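Local coordinates for Tat (Twin-arginine translocation) pathway signal sequence containing protein (PDB 5IMU) that is of unknown function, the fragment being the C-terminal part of a probable Tat-exported mycobacterial protein, with a potassium-binding alpha/beta region joined to a helical bundle, at residues A[115-128]-A[198-212]. Residues are numbered along the deposited sequence; the frame is centred on the assembly and turned at random.
Sequences RSAIPKVDEFGPTL and LIDEQDYLANYHLAW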
ATOM      1  N   ARG A 115       0.668   8.801   0.335  1.00  7.82           N
ATOM      2  CA  ARG A 115      -0.101   8.231  -0.764  1.00 10.78           C
ATOM      3  C   ARG A 115      -0.611   9.274  -1.753  1.00 10.40           C
ATOM      4  O   ARG A 115      -1.298   8.907  -2.711  1.00 12.45           O
ATOM      5  CB  ARG A 115      -1.282   7.416  -0.215  1.00 11.61           C
ATOM      6  CG  ARG A 115      -0.887   6.270   0.721  1.00 12.19           C
ATOM      7  CD  ARG A 115      -2.123   5.564   1.273  1.00 12.17           C
ATOM      8  NE  ARG A 115      -1.819   4.594   2.323  1.00 10.89           N
ATOM      9  CZ  ARG A 115      -1.668   3.287   2.118  1.00 10.94           C
ATOM     10  NH1 ARG A 115      -1.786   2.785   0.896  1.00  8.08           N
ATOM     11  NH2 ARG A 115      -1.399   2.480   3.137  1.00  9.10           N
ATOM     12  N   SER A 116      -0.284  10.555  -1.563  1.00 12.36           N
ATOM     13  CA  SER A 116      -0.758  11.621  -2.438  1.00 12.80           C
ATOM     14  C   SER A 116       0.301  12.111  -3.422  1.00 15.30           C
ATOM     15  O   SER A 116       0.071  13.109  -4.112  1.00 16.77           O
ATOM     16  CB  SER A 116      -1.257  12.808  -1.612  1.00 15.06           C
ATOM     17  OG  SER A 116      -2.376  12.457  -0.820  1.00 19.22           O
ATOM     18  N   ALA A 117       1.449  11.442  -3.506  1.00 14.52           N
ATOM     19  CA  ALA A 117       2.552  11.927  -4.328  1.00 20.27           C
ATOM     20  C   ALA A 117       2.391  11.610  -5.810  1.00 23.83           C
ATOM     21  O   ALA A 117       3.208  12.071  -6.615  1.00 29.22           O
ATOM     22  CB  ALA A 117       3.877  11.353  -3.819  1.00 15.64           C
ATOM     23  N   ILE A 118       1.372  10.849  -6.195  1.00 20.69           N
ATOM     24  CA  ILE A 118       1.190  10.446  -7.587  1.00 15.89           C
ATOM     25  C   ILE A 118       0.340  11.485  -8.308  1.00 22.53           C
ATOM     26  O   ILE A 118      -0.722  11.873  -7.798  1.00 19.25           O
ATOM     27  CB  ILE A 118       0.544   9.056  -7.688  1.00 21.26           C
ATOM     28  CG1 ILE A 118       1.379   8.024  -6.929  1.00 23.66           C
ATOM     29  CG2 ILE A 118       0.374   8.644  -9.148  1.00 17.54           C
ATOM     30  CD1 ILE A 118       0.689   6.694  -6.759  1.00 18.76           C
ATOM     31  N   PRO A 119       0.760  11.959  -9.481  1.00 23.78           N
ATOM     32  CA  PRO A 119      -0.092  12.866 -10.257  1.00 24.22           C
ATOM     33  C   PRO A 119      -1.442  12.229 -10.561  1.00 21.81           C
ATOM     34  O   PRO A 119      -1.575  11.005 -10.630  1.00 17.89           O
ATOM     35  CB  PRO A 119       0.716  13.105 -11.539  1.00 26.87           C
ATOM     36  CG  PRO A 119       2.131  12.809 -11.162  1.00 27.40           C
ATOM     37  CD  PRO A 119       2.063  11.725 -10.127  1.00 20.46           C
ATOM     38  N   LYS A 120      -2.449  13.082 -10.735  1.00 23.12           N
ATOM     39  CA  LYS A 120      -3.787  12.604 -11.055  1.00 24.64           C
ATOM     40  C   LYS A 120      -3.769  11.802 -12.350  1.00 28.05           C
ATOM     41  O   LYS A 120      -3.266  12.267 -13.379  1.00 24.94           O
ATOM     42  CB  LYS A 120      -4.752  13.784 -11.170  1.00 24.71           C
ATOM     43  CG  LYS A 120      -6.204  13.394 -11.409  1.00 34.11           C
ATOM     44  CD  LYS A 120      -7.124  14.599 -11.251  1.00 51.38           C
ATOM     45  CE  LYS A 120      -8.523  14.331 -11.789  1.00 48.89           C
ATOM     46  NZ  LYS A 120      -9.134  13.100 -11.216  1.00 40.55           N
ATOM     47  N   VAL A 121      -4.305  10.581 -12.286  1.00 22.04           N
ATOM     48  CA  VAL A 121      -4.396   9.734 -13.467  1.00 21.44           C
ATOM     49  C   VAL A 121      -5.234  10.431 -14.531  1.00 21.65           C
ATOM     50  O   VAL A 121      -6.236  11.093 -14.230  1.00 20.85           O
ATOM     51  CB  VAL A 121      -4.989   8.367 -13.083  1.00 28.77           C
ATOM     52  CG1 VAL A 121      -5.453   7.599 -14.314  1.00 30.05           C
ATOM     53  CG2 VAL A 121      -3.973   7.552 -12.296  1.00 19.43           C
ATOM     54  N   ASP A 122      -4.810  10.305 -15.787  1.00 19.46           N
ATOM     55  CA  ASP A 122      -5.570  10.873 -16.893  1.00 19.25           C
ATOM     56  C   ASP A 122      -6.910  10.161 -17.040  1.00 18.60           C
ATOM     57  O   ASP A 122      -6.982   8.929 -16.996  1.00 16.12           O
ATOM     58  CB  ASP A 122      -4.777  10.769 -18.195  1.00 26.27           C
ATOM     59  CG  ASP A 122      -5.486  11.430 -19.363  1.00 33.10           C
ATOM     60  OD1 ASP A 122      -5.863  12.613 -19.232  1.00 30.11           O
ATOM     61  OD2 ASP A 122      -5.672  10.768 -20.406  1.00 34.01           O
ATOM     62  N   GLU A 123      -7.970  10.950 -17.225  1.00 15.60           N
ATOM     63  CA  GLU A 123      -9.339  10.448 -17.347  1.00 19.27           C
ATOM     64  C   GLU A 123      -9.641   9.421 -16.255  1.00 19.29           C
ATOM     65  O   GLU A 123      -9.966   8.265 -16.528  1.00 17.56           O
ATOM     66  CB  GLU A 123      -9.587   9.853 -18.736  1.00 23.00           C
ATOM     67  CG  GLU A 123      -9.360  10.811 -19.894  1.00 27.93           C
ATOM     68  CD  GLU A 123     -10.376  11.937 -19.942  1.00 31.38           C
ATOM     69  OE1 GLU A 123     -11.472  11.786 -19.361  1.00 44.60           O
ATOM     70  OE2 GLU A 123     -10.080  12.973 -20.572  1.00 56.05           O
ATOM     71  N   PHE A 124      -9.515   9.869 -15.002  1.00 14.61           N
ATOM     72  CA  PHE A 124      -9.619   8.961 -13.862  1.00 15.01           C
ATOM     73  C   PHE A 124     -10.892   8.124 -13.918  1.00 12.66           C
ATOM     74  O   PHE A 124     -10.848   6.896 -13.777  1.00  9.88           O
ATOM     75  CB  PHE A 124      -9.565   9.749 -12.552  1.00 18.65           C
ATOM     76  CG  PHE A 124      -9.972   8.942 -11.351  1.00 17.44           C
ATOM     77  CD1 PHE A 124      -9.062   8.107 -10.721  1.00 14.87           C
ATOM     78  CD2 PHE A 124     -11.267   9.006 -10.860  1.00 14.75           C
ATOM     79  CE1 PHE A 124      -9.434   7.355  -9.622  1.00 23.55           C
ATOM     80  CE2 PHE A 124     -11.647   8.255  -9.762  1.00 19.61           C
ATOM     81  CZ  PHE A 124     -10.728   7.429  -9.142  1.00 21.88           C
ATOM     82  N   GLY A 125     -12.035   8.776 -14.113  1.00 10.69           N
ATOM     83  CA  GLY A 125     -13.318   8.114 -14.106  1.00 12.51           C
ATOM     84  C   GLY A 125     -13.463   7.046 -15.174  1.00 14.19           C
ATOM     85  O   GLY A 125     -13.710   5.872 -14.876  1.00 12.28           O
ATOM     86  N   PRO A 126     -13.343   7.440 -16.446  1.00 15.28           N
ATOM     87  CA  PRO A 126     -13.387   6.437 -17.524  1.00 13.60           C
ATOM     88  C   PRO A 126     -12.340   5.348 -17.383  1.00 13.63           C
ATOM     89  O   PRO A 126     -12.609   4.195 -17.746  1.00 13.05           O
ATOM     90  CB  PRO A 126     -13.158   7.280 -18.787  1.00 15.87           C
ATOM     91  CG  PRO A 126     -13.694   8.624 -18.433  1.00 17.12           C
ATOM     92  CD  PRO A 126     -13.374   8.818 -16.972  1.00 21.12           C
ATOM     93  N   THR A 127     -11.155   5.678 -16.866  1.00 12.38           N
ATOM     94  CA  THR A 127     -10.115   4.669 -16.684  1.00 13.72           C
ATOM     95  C   THR A 127     -10.561   3.590 -15.701  1.00  9.15           C
ATOM     96  O   THR A 127     -10.350   2.395 -15.943  1.00 11.58           O
ATOM     97  CB  THR A 127      -8.821   5.330 -16.200  1.00 14.21           C
ATOM     98  OG1 THR A 127      -8.336   6.234 -17.202  1.00 14.90           O
ATOM     99  CG2 THR A 127      -7.754   4.286 -15.911  1.00 14.19           C
ATOM    100  N   LEU A 128     -11.176   3.993 -14.587  1.00 11.36           N
ATOM    101  CA  LEU A 128     -11.634   3.017 -13.603  1.00 13.61           C
ATOM    102  C   LEU A 128     -12.754   2.152 -14.168  1.00 11.35           C
ATOM    103  O   LEU A 128     -12.772   0.934 -13.954  1.00  8.86           O
ATOM    104  CB  LEU A 128     -12.089   3.731 -12.325  1.00 10.92           C
ATOM    105  CG  LEU A 128     -12.456   2.927 -11.069  1.00 14.03           C
ATOM    106  CD1 LEU A 128     -12.314   3.810  -9.840  1.00 20.08           C
ATOM    107  CD2 LEU A 128     -13.871   2.354 -11.127  1.00 18.87           C
ATOM    108  N   LEU A 198     -13.198   6.003  -3.212  1.00 12.03           N
ATOM    109  CA  LEU A 198     -14.039   6.912  -3.983  1.00 11.39           C
ATOM    110  C   LEU A 198     -15.344   7.210  -3.251  1.00 13.33           C
ATOM    111  O   LEU A 198     -15.726   8.376  -3.091  1.00 15.67           O
ATOM    112  CB  LEU A 198     -14.306   6.311  -5.365  1.00 17.25           C
ATOM    113  CG  LEU A 198     -14.518   7.242  -6.560  1.00 26.01           C
ATOM    114  CD1 LEU A 198     -13.477   8.347  -6.587  1.00 20.28           C
ATOM    115  CD2 LEU A 198     -14.469   6.436  -7.851  1.00 18.56           C
ATOM    116  N   ILE A 199     -16.044   6.170  -2.787  1.00  9.46           N
ATOM    117  CA  ILE A 199     -17.307   6.413  -2.099  1.00 14.29           C
ATOM    118  C   ILE A 199     -17.089   7.080  -0.746  1.00 13.15           C
ATOM    119  O   ILE A 199     -18.023   7.678  -0.200  1.00 15.47           O
ATOM    120  CB  ILE A 199     -18.131   5.116  -1.942  1.00 14.80           C
ATOM    121  CG1 ILE A 199     -17.448   4.123  -1.000  1.00 14.90           C
ATOM    122  CG2 ILE A 199     -18.397   4.476  -3.299  1.00 13.37           C
ATOM    123  CD1 ILE A 199     -18.323   2.926  -0.663  1.00 14.26           C
ATOM    124  N   ASP A 200     -15.877   7.013  -0.197  1.00 11.73           N
ATOM    125  CA  ASP A 200     -15.529   7.728   1.026  1.00 14.67           C
ATOM    126  C   ASP A 200     -15.044   9.151   0.772  1.00 17.07           C
ATOM    127  O   ASP A 200     -14.609   9.813   1.719  1.00 14.05           O
ATOM    128  CB  ASP A 200     -14.448   6.968   1.804  1.00  9.84           C
ATOM    129  CG  ASP A 200     -14.984   5.738   2.504  1.00 14.59           C
ATOM    130  OD1 ASP A 200     -16.218   5.630   2.671  1.00 16.30           O
ATOM    131  OD2 ASP A 200     -14.167   4.883   2.907  1.00 14.76           O
ATOM    132  N   GLU A 201     -15.092   9.623  -0.475  1.00 15.74           N
ATOM    133  CA  GLU A 201     -14.636  10.965  -0.849  1.00 16.36           C
ATOM    134  C   GLU A 201     -13.141  11.158  -0.611  1.00 18.70           C
ATOM    135  O   GLU A 201     -12.685  12.272  -0.344  1.00 19.38           O
ATOM    136  CB  GLU A 201     -15.423  12.058  -0.120  1.00 23.19           C
ATOM    137  CG  GLU A 201     -16.821  12.293  -0.646  1.00 27.16           C
ATOM    138  CD  GLU A 201     -17.489  13.478   0.022  1.00 42.62           C
ATOM    139  OE1 GLU A 201     -18.670  13.357   0.411  1.00 38.60           O
ATOM    140  OE2 GLU A 201     -16.829  14.530   0.167  1.00 33.97           O
ATOM    141  N   GLN A 202     -12.362  10.086  -0.703  1.00 10.46           N
ATOM    142  CA  GLN A 202     -10.906  10.191  -0.630  1.00 15.05           C
ATOM    143  C   GLN A 202     -10.323   9.969  -2.026  1.00 14.99           C
ATOM    144  O   GLN A 202      -9.642   8.985  -2.315  1.00 12.04           O
ATOM    145  CB  GLN A 202     -10.355   9.207   0.400  1.00 15.57           C
ATOM    146  CG  GLN A 202     -10.635   9.629   1.842  1.00 13.74           C
ATOM    147  CD  GLN A 202     -10.161   8.611   2.862  1.00 17.76           C
ATOM    148  OE1 GLN A 202     -10.455   7.422   2.750  1.00 16.18           O
ATOM    149  NE2 GLN A 202      -9.423   9.076   3.865  1.00 17.92           N
ATOM    150  N   ASP A 203     -10.615  10.941  -2.898  1.00 16.32           N
ATOM    151  CA  ASP A 203     -10.288  10.820  -4.317  1.00 15.94           C
ATOM    152  C   ASP A 203      -8.794  10.642  -4.551  1.00 18.85           C
ATOM    153  O   ASP A 203      -8.394   9.962  -5.505  1.00 13.60           O
ATOM    154  CB  ASP A 203     -10.797  12.045  -5.079  1.00 24.64           C
ATOM    155  CG  ASP A 203     -12.299  12.028  -5.269  1.00 30.19           C
ATOM    156  OD1 ASP A 203     -13.007  11.471  -4.404  1.00 28.16           O
ATOM    157  OD2 ASP A 203     -12.774  12.566  -6.292  1.00 36.79           O
ATOM    158  N   TYR A 204      -7.952  11.246  -3.710  1.00 13.20           N
ATOM    159  CA  TYR A 204      -6.516  11.055  -3.872  1.00 13.56           C
ATOM    160  C   TYR A 204      -6.104   9.624  -3.552  1.00 13.15           C
ATOM    161  O   TYR A 204      -5.135   9.118  -4.128  1.00 13.76           O
ATOM    162  CB  TYR A 204      -5.745  12.041  -2.995  1.00 16.53           C
ATOM    163  CG  TYR A 204      -5.922  11.806  -1.516  1.00 12.21           C
ATOM    164  CD1 TYR A 204      -6.987  12.373  -0.831  1.00 22.62           C
ATOM    165  CD2 TYR A 204      -5.029  11.020  -0.804  1.00 12.75           C
ATOM    166  CE1 TYR A 204      -7.156  12.163   0.520  1.00 18.62           C
ATOM    167  CE2 TYR A 204      -5.189  10.806   0.550  1.00 26.95           C
ATOM    168  CZ  TYR A 204      -6.257  11.380   1.205  1.00 21.13           C
ATOM    169  OH  TYR A 204      -6.426  11.172   2.554  1.00 29.15           O
ATOM    170  N   LEU A 205      -6.820   8.958  -2.641  1.00 15.05           N
ATOM    171  CA  LEU A 205      -6.542   7.550  -2.374  1.00 12.17           C
ATOM    172  C   LEU A 205      -7.002   6.668  -3.526  1.00 14.57           C
ATOM    173  O   LEU A 205      -6.292   5.735  -3.920  1.00 16.05           O
ATOM    174  CB  LEU A 205      -7.212   7.108  -1.075  1.00 14.05           C
ATOM    175  CG  LEU A 205      -6.623   7.606   0.241  1.00 22.48           C
ATOM    176  CD1 LEU A 205      -7.329   6.926   1.393  1.00 20.41           C
ATOM    177  CD2 LEU A 205      -5.131   7.332   0.288  1.00 29.34           C
ATOM    178  N   ALA A 206      -8.196   6.935  -4.064  1.00 11.67           N
ATOM    179  CA  ALA A 206      -8.654   6.218  -5.249  1.00 14.91           C
ATOM    180  C   ALA A 206      -7.656   6.364  -6.388  1.00 12.92           C
ATOM    181  O   ALA A 206      -7.385   5.403  -7.117  1.00 11.65           O
ATOM    182  CB  ALA A 206     -10.033   6.728  -5.672  1.00 13.59           C
ATOM    183  N   ASN A 207      -7.090   7.561  -6.542  1.00 11.78           N
ATOM    184  CA  ASN A 207      -6.052   7.782  -7.542  1.00 13.89           C
ATOM    185  C   ASN A 207      -4.832   6.910  -7.267  1.00 15.53           C
ATOM    186  O   ASN A 207      -4.291   6.273  -8.179  1.00 11.04           O
ATOM    187  CB  ASN A 207      -5.675   9.265  -7.565  1.00 14.49           C
ATOM    188  CG  ASN A 207      -4.773   9.619  -8.725  1.00 16.93           C
ATOM    189  OD1 ASN A 207      -5.207   9.651  -9.876  1.00 20.92           O
ATOM    190  ND2 ASN A 207      -3.508   9.899  -8.429  1.00 17.25           N
ATOM    191  N   TYR A 208      -4.389   6.866  -6.007  1.00 13.65           N
ATOM    192  CA  TYR A 208      -3.235   6.052  -5.630  1.00 11.19           C
ATOM    193  C   TYR A 208      -3.436   4.593  -6.020  1.00 11.13           C
ATOM    194  O   TYR A 208      -2.558   3.972  -6.629  1.00 11.12           O
ATOM    195  CB  TYR A 208      -2.986   6.188  -4.124  1.00 11.15           C
ATOM    196  CG  TYR A 208      -1.973   5.226  -3.530  1.00 10.32           C
ATOM    197  CD1 TYR A 208      -0.623   5.559  -3.462  1.00  9.44           C
ATOM    198  CD2 TYR A 208      -2.372   4.002  -3.010  1.00  9.37           C
ATOM    199  CE1 TYR A 208       0.302   4.686  -2.908  1.00  6.87           C
ATOM    200  CE2 TYR A 208      -1.455   3.123  -2.457  1.00 10.37           C
ATOM    201  CZ  TYR A 208      -0.118   3.471  -2.408  1.00 11.23           C
ATOM    202  OH  TYR A 208       0.798   2.603  -1.856  1.00  9.53           O
ATOM    203  N   HIS A 209      -4.596   4.028  -5.682  1.00  9.73           N
ATOM    204  CA  HIS A 209      -4.826   2.614  -5.955  1.00  9.35           C
ATOM    205  C   HIS A 209      -5.011   2.358  -7.447  1.00 12.17           C
ATOM    206  O   HIS A 209      -4.571   1.324  -7.962  1.00 10.38           O
ATOM    207  CB  HIS A 209      -6.035   2.119  -5.164  1.00  8.68           C
ATOM    208  CG  HIS A 209      -5.793   2.040  -3.689  1.00  9.12           C
ATOM    209  ND1 HIS A 209      -4.812   1.244  -3.138  1.00  9.33           N
ATOM    210  CD2 HIS A 209      -6.402   2.661  -2.652  1.00  9.61           C
ATOM    211  CE1 HIS A 209      -4.828   1.377  -1.824  1.00 12.33           C
ATOM    212  NE2 HIS A 209      -5.784   2.231  -1.503  1.00 11.87           N
ATOM    213  N   LEU A 210      -5.654   3.286  -8.158  1.00 10.10           N
ATOM    214  CA  LEU A 210      -5.838   3.115  -9.596  1.00 12.17           C
ATOM    215  C   LEU A 210      -4.506   3.176 -10.335  1.00 17.31           C
ATOM    216  O   LEU A 210      -4.276   2.404 -11.274  1.00 10.95           O
ATOM    217  CB  LEU A 210      -6.791   4.181 -10.136  1.00 12.09           C
ATOM    218  CG  LEU A 210      -7.835   3.782 -11.184  1.00 26.99           C
ATOM    219  CD1 LEU A 210      -8.025   4.901 -12.201  1.00 15.42           C
ATOM    220  CD2 LEU A 210      -7.497   2.467 -11.876  1.00 18.32           C
ATOM    221  N   ALA A 211      -3.624   4.096  -9.938  1.00 11.11           N
ATOM    222  CA  ALA A 211      -2.311   4.181 -10.571  1.00 13.18           C
ATOM    223  C   ALA A 211      -1.516   2.901 -10.360  1.00 13.86           C
ATOM    224  O   ALA A 211      -0.876   2.395 -11.290  1.00 10.78           O
ATOM    225  CB  ALA A 211      -1.542   5.387 -10.030  1.00 12.89           C
ATOM    226  N   TRP A 212      -1.552   2.354  -9.144  1.00 10.87           N
ATOM    227  CA  TRP A 212      -0.833   1.114  -8.880  1.00 10.29           C
ATOM    228  C   TRP A 212      -1.471  -0.072  -9.590  1.00 15.05           C
ATOM    229  O   TRP A 212      -0.771  -1.028  -9.941  1.00 12.33           O
ATOM    230  CB  TRP A 212      -0.756   0.864  -7.376  1.00  9.70           C
ATOM    231  CG  TRP A 212       0.431   1.524  -6.751  1.00 13.45           C
ATOM    232  CD1 TRP A 212       0.446   2.684  -6.032  1.00 10.45           C
ATOM    233  CD2 TRP A 212       1.787   1.070  -6.813  1.00 13.58           C
ATOM    234  NE1 TRP A 212       1.732   2.974  -5.632  1.00 11.25           N
ATOM    235  CE2 TRP A 212       2.573   1.997  -6.101  1.00 13.28           C
ATOM    236  CE3 TRP A 212       2.412  -0.036  -7.397  1.00 12.51           C
ATOM    237  CZ2 TRP A 212       3.952   1.852  -5.957  1.00 17.22           C
ATOM    238  CZ3 TRP A 212       3.781  -0.179  -7.255  1.00 14.51           C
ATOM    239  CH2 TRP A 212       4.538   0.758  -6.541  1.00 12.90           C
TER
HETATM  240  O   HOH W   1      -7.789  11.352  -9.848  1.00 38.29           O
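An extended linker wraps across the last helix of the bundle here: residues 115-123 leave the alpha/beta part of the fragment, cross helix 203-216 and lead into helix 124-133, with Asn207 gripping the linker midway at Pro119 and Val121. Asn207 has its CG anti to the backbone N (chi1 -171°), which carries the amide out to the passing chain. There it uses both ends. Asn207 OD1 accepts a hydrogen bond from Val121 N at 2.7 Å, almost straight and on a lone pair, while Asn207 ND2 donates one to Pro119 O at 3.1 Å, approaching from above the plane of that carbonyl. Asparagine suits a place where an extended backbone outside any sheet offers one donor and one acceptor two residues apart. A water bridges the same OD1 to Lys120 NZ.

Apolar side chains border this clamp. Ile118 sets CG2 on Ala211 CB and CD1 against Tyr208 CD1 (3.7 Å), and Val121 CG2 shares the small alanine surface. Farther along, Phe124 enters as a knob among Leu198, Ala206, Asn207 and Leu210; the small Ala206 lets the ring come close, Phe124 CZ lying 3.6 Å from Ala206 CB, and CD1 meets Leu210 CD1. Helices 124-128 and 203-212 cross at 48°, with axes 11.2 Å apart.

At the other end, Arg115 lays CB over one face of the Tyr208 ring, 4.1 Å from its centroid, in a CH-pi contact. Its guanidinium stands steeply to that ring, 77° between planes; NE makes a salt bridge with Asp111, while NH1 and NH2 hydrogen-bond to the carbonyls of Ile55 and Pro56. Arginine suits this place because its aliphatic stem packs on Tyr208 while its end reaches several acceptors. Tyr208 OH bonds to Ile55 N.

Apolar side chains thus make up much of the interface, whereas the two amide bonds fix the linker's position along the helix.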